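Local coordinates for DNA repair protein PprA (Deinococcus deserti, PDB 6MC8), which binds DNA and takes part in repair of radiation-induced damage and in genome segregation, probably by forming filaments, at residues 74-77 with 78-82; 288-291 with 292-296. The protein carries 2 engineered substitutions. All blocks are in the same frame, centred on the assembly; numbering follows the deposited sequence.

Contacts 1 and 2 are both local, each made by consecutive turns of one helix. Contact 1 closes the C-terminal end of helix 62-80 and lies near the centre of the chain, partly buried. Contact 2 is an interior stretch of the long helix 274-304, nearer the surface. Their centres are 14 Å apart, and they meet where R79 NE packs 3.6 Å from L291 CD1. The chemistry follows the place. Contact 1 is rich in aromatic packing, around H77 and W80, and its helix comes to an end. Contact 2 has regular helical bonds and mostly polar or charged side chains, with R196 holding two of them.

Contact 1 (74-77 with 78-82); sequences RLAH and DRWGL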
loop_
_atom_site.group_PDB
_atom_site.type_symbol
_atom_site.label_atom_id
_atom_site.label_comp_id
_atom_site.label_asym_id
_atom_site.label_seq_id
_atom_site.Cartn_x
_atom_site.Cartn_y
_atom_site.Cartn_z
ATOM N N ARG A 74 -5.278 15.093 18.011
ATOM C CA ARG A 74 -4.368 14.236 17.262
ATOM C C ARG A 74 -2.915 14.609 17.521
ATOM O O ARG A 74 -2.037 13.741 17.512
ATOM C CB ARG A 74 -4.691 14.306 15.771
ATOM C CG ARG A 74 -5.987 13.622 15.392
ATOM C CD ARG A 74 -6.343 13.863 13.943
ATOM N NE ARG A 74 -7.612 13.239 13.598
ATOM C CZ ARG A 74 -8.251 13.422 12.450
ATOM N NH1 ARG A 74 -7.754 14.236 11.534
ATOM N NH2 ARG A 74 -9.404 12.811 12.232
ATOM N N LEU A 75 -2.641 15.891 17.760
ATOM C CA LEU A 75 -1.284 16.295 18.106
ATOM C C LEU A 75 -0.928 15.852 19.519
ATOM O O LEU A 75 0.227 15.522 19.803
ATOM C CB LEU A 75 -1.128 17.808 17.946
ATOM C CG LEU A 75 0.272 18.379 18.181
ATOM C CD1 LEU A 75 1.268 17.750 17.225
ATOM C CD2 LEU A 75 0.281 19.881 18.036
ATOM N N ALA A 76 -1.918 15.813 20.411
ATOM C CA ALA A 76 -1.670 15.335 21.764
ATOM C C ALA A 76 -1.434 13.831 21.789
ATOM O O ALA A 76 -0.629 13.340 22.584
ATOM C CB ALA A 76 -2.833 15.717 22.677
ATOM N N HIS A 77 -2.117 13.082 20.919
ATOM C CA HIS A 77 -1.903 11.640 20.876
ATOM C C HIS A 77 -0.591 11.275 20.199
ATOM O O HIS A 77 -0.056 10.187 20.433
ATOM C CB HIS A 77 -3.068 10.932 20.191
ATOM C CG HIS A 77 -4.231 10.680 21.091
ATOM N ND1 HIS A 77 -4.183 9.753 22.106
ATOM C CD2 HIS A 77 -5.475 11.205 21.119
ATOM C CE1 HIS A 77 -5.343 9.730 22.731
ATOM N NE2 HIS A 77 -6.146 10.600 22.151
ATOM N N ASP A 78 -0.056 12.165 19.361
ATOM C CA ASP A 78 1.273 11.941 18.802
ATOM C C ASP A 78 2.339 12.045 19.880
ATOM O O ASP A 78 3.419 11.462 19.758
ATOM C CB ASP A 78 1.561 12.947 17.689
ATOM C CG ASP A 78 0.745 12.701 16.452
ATOM O OD1 ASP A 78 0.399 11.538 16.185
ATOM O OD2 ASP A 78 0.449 13.676 15.742
ATOM N N ARG A 79 2.043 12.776 20.948
ATOM C CA ARG A 79 3.016 13.062 21.982
ATOM C C ARG A 79 2.782 12.257 23.250
ATOM O O ARG A 79 3.744 11.932 23.948
ATOM C CB ARG A 79 2.995 14.559 22.264
ATOM C CG ARG A 79 3.482 15.332 21.069
ATOM C CD ARG A 79 3.325 16.799 21.248
ATOM N NE ARG A 79 3.919 17.536 20.144
ATOM C CZ ARG A 79 3.949 18.858 20.065
ATOM N NH1 ARG A 79 3.421 19.590 21.031
ATOM N NH2 ARG A 79 4.514 19.444 19.025
ATOM N N TRP A 80 1.528 11.914 23.544
ATOM C CA TRP A 80 1.237 11.004 24.645
ATOM C C TRP A 80 1.810 9.615 24.394
ATOM O O TRP A 80 2.236 8.944 25.339
ATOM C CB TRP A 80 -0.271 10.941 24.860
ATOM C CG TRP A 80 -0.829 12.155 25.516
ATOM C CD1 TRP A 80 -0.156 13.051 26.282
ATOM C CD2 TRP A 80 -2.161 12.656 25.392
ATOM N NE1 TRP A 80 -0.995 14.051 26.689
ATOM C CE2 TRP A 80 -2.233 13.836 26.148
ATOM C CE3 TRP A 80 -3.305 12.210 24.728
ATOM C CZ2 TRP A 80 -3.404 14.575 26.263
ATOM C CZ3 TRP A 80 -4.463 12.945 24.842
ATOM C CH2 TRP A 80 -4.505 14.114 25.603
ATOM N N GLY A 81 1.846 9.184 23.135
ATOM C CA GLY A 81 2.504 7.953 22.743
ATOM C C GLY A 81 1.847 6.696 23.266
ATOM O O GLY A 81 2.522 5.790 23.756
ATOM N N LEU A 82 0.529 6.632 23.169
ATOM C CA LEU A 82 -0.218 5.520 23.726
ATOM C C LEU A 82 -0.280 4.329 22.784
ATOM O O LEU A 82 -0.749 3.263 23.187
ATOM C CB LEU A 82 -1.631 5.978 24.088
ATOM C CG LEU A 82 -1.666 7.158 25.061
ATOM C CD1 LEU A 82 -3.089 7.600 25.342
ATOM C CD2 LEU A 82 -0.925 6.859 26.349
HETATM O O HOH W 1 -2.018 11.016 16.488
#
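Residues 74-80 form the end of helix 62-80, and G81 and L82 lead out of it. W80 N bonds to A76 O at 2.8 Å, nearly along the C=O axis. R79 N also reaches A76 O, at 3.2 Å, but from above the carbonyl plane. A76 O thus takes N-H groups from both residues. The bond from R79 N to L75 O is weak, and so is that from G81 N to H77 O. G81 then leaves helical phi/psi, with positive phi.

The W80 indole folds back over the preceding turn. One face lies over A76, whose CB sits 3.7 Å from the centroid of the six-membered ring of W80, a CH-pi contact almost on the ring normal. The indole edge, led by CE3, points at the face of the H77 imidazole. This is a T-shaped pair with planes at 88°. L82 CD1 reaches the imidazole edge, 4.0 Å from H77 ND1.

D78 CG stands beside its own backbone N (chi1 -70°), which turns the carboxylate back toward R74 O. D78 OD1 and R74 O share one water. L75 CD1 lies over one face of the R79 guanidinium, 3.9 Å from R79 NE, near its rim.

The chemistry joins apolar and polar packing at a helix end. Together with H89, Y126 and F257, the edge-to-face pair probably helps hold the tilt of both rings. D78 OD2 lies 3.1 Å from R74 O, both acceptors. The shared water and a salt bridge from D78 OD2 to R265 probably offset this closeness and favour the charged carboxylate.

Contact 2 (288-291 with 292-296); sequences LDEL and QKAAT
Four backbone bonds tie 288-291 to 292-296, each from a residue to the one four places back. The shortest is A294 N to E290 O, at 2.8 Å. Q292 N to L288 O and K293 N to D289 O are both 3.1 Å. A295 N approaches L291 O from above the carbonyl plane. One turn on, Q292 O accepts two bonds. T296 N gives one, and T296 OG1 gives the other at 2.9 Å. The threonine hydroxyl therefore folds back on its own helix, with OG1 directed at the carbonyl four residues earlier.

This is regular alpha-helix, well inside helix 274-304. The i to i+4 spacing puts L288 and Q292 on one side, where L288 packs on the loop residue V259 and Q292 bonds its carbonyl. L291 also rests on V259.

The main side-chain packing across the segments is L288 against the amide end of Q292. The leucine has CG opposite its backbone N (chi1 179°), which carries CD1 forward along the helix to 3.6 Å from Q292 NE2. The glutamine chain is extended beyond CG and runs past L288 O. Its amide has polar partners at both ends: OE1 bonds to R196, and NE2 to V259 O. K293 bends at chi3 (-76°), and its chain makes van der Waals contact with the D289 carbonyl, K293 CE lying 3.5 Å from D289 O.

Among the charged groups, D289 OD1 makes a salt bridge with R196, so this arginine grips two side chains one turn apart. E290 OE1 and K293 NZ remain 4.8 Å apart, so any attraction between them acts at a distance.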
loop_
_atom_site.group_PDB
_atom_site.type_symbol
_atom_site.label_atom_id
_atom_site.label_comp_id
_atom_site.label_asym_id
_atom_site.label_seq_id
_atom_site.Cartn_x
_atom_site.Cartn_y
_atom_site.Cartn_z
ATOM N N LEU A 288 11.040 15.701 21.159
ATOM C CA LEU A 288 10.764 14.832 22.299
ATOM C C LEU A 288 11.596 15.217 23.515
ATOM O O LEU A 288 11.096 15.192 24.645
ATOM C CB LEU A 288 11.013 13.370 21.928
ATOM C CG LEU A 288 10.789 12.359 23.054
ATOM C CD1 LEU A 288 9.356 12.384 23.525
ATOM C CD2 LEU A 288 11.189 10.970 22.635
ATOM N N ASP A 289 12.862 15.581 23.304
ATOM C CA ASP A 289 13.725 15.940 24.425
ATOM C C ASP A 289 13.284 17.251 25.059
ATOM O O ASP A 289 13.348 17.412 26.281
ATOM C CB ASP A 289 15.184 16.028 23.976
ATOM C CG ASP A 289 15.780 14.674 23.660
ATOM O OD1 ASP A 289 15.285 13.666 24.195
ATOM O OD2 ASP A 289 16.760 14.621 22.892
ATOM N N GLU A 290 12.808 18.191 24.245
ATOM C CA GLU A 290 12.381 19.473 24.791
ATOM C C GLU A 290 11.030 19.369 25.489
ATOM O O GLU A 290 10.825 19.984 26.540
ATOM C CB GLU A 290 12.358 20.536 23.690
ATOM C CG GLU A 290 11.854 21.894 24.157
ATOM C CD GLU A 290 12.685 22.495 25.285
ATOM O OE1 GLU A 290 13.918 22.301 25.318
ATOM O OE2 GLU A 290 12.086 23.137 26.172
ATOM N N LEU A 291 10.107 18.577 24.935
ATOM C CA LEU A 291 8.793 18.418 25.551
ATOM C C LEU A 291 8.876 17.692 26.885
ATOM O O LEU A 291 8.100 17.977 27.801
ATOM C CB LEU A 291 7.854 17.678 24.608
ATOM C CG LEU A 291 7.289 18.465 23.435
ATOM C CD1 LEU A 291 6.675 17.495 22.477
ATOM C CD2 LEU A 291 6.257 19.452 23.917
ATOM N N GLN A 292 9.820 16.765 27.019
ATOM C CA GLN A 292 9.989 16.076 28.291
ATOM C C GLN A 292 10.721 16.948 29.304
ATOM O O GLN A 292 10.457 16.854 30.507
ATOM C CB GLN A 292 10.713 14.750 28.074
ATOM C CG GLN A 292 9.832 13.691 27.447
ATOM C CD GLN A 292 10.558 12.392 27.176
ATOM O OE1 GLN A 292 11.781 12.322 27.237
ATOM N NE2 GLN A 292 9.800 11.345 26.921
ATOM N N LYS A 293 11.637 17.802 28.847
ATOM C CA LYS A 293 12.300 18.710 29.775
ATOM C C LYS A 293 11.383 19.856 30.177
ATOM O O LYS A 293 11.454 20.340 31.310
ATOM C CB LYS A 293 13.606 19.238 29.182
ATOM C CG LYS A 293 14.722 18.212 29.172
ATOM C CD LYS A 293 16.069 18.820 28.827
ATOM C CE LYS A 293 16.198 19.116 27.351
ATOM N NZ LYS A 293 17.561 19.600 27.011
ATOM N N ALA A 294 10.510 20.298 29.268
ATOM C CA ALA A 294 9.519 21.302 29.637
ATOM C C ALA A 294 8.448 20.704 30.537
ATOM O O ALA A 294 7.824 21.417 31.330
ATOM C CB ALA A 294 8.887 21.914 28.391
ATOM N N ALA A 295 8.218 19.396 30.416
ATOM C CA ALA A 295 7.317 18.707 31.329
ATOM C C ALA A 295 7.883 18.680 32.736
ATOM O O ALA A 295 7.144 18.858 33.705
ATOM C CB ALA A 295 7.062 17.284 30.845
ATOM N N THR A 296 9.195 18.473 32.857
ATOM C CA THR A 296 9.838 18.390 34.163
ATOM C C THR A 296 9.756 19.719 34.908
ATOM O O THR A 296 9.565 19.740 36.127
ATOM C CB THR A 296 11.287 17.931 33.983
ATOM O OG1 THR A 296 11.296 16.668 33.311
ATOM C CG2 THR A 296 11.991 17.762 35.308
#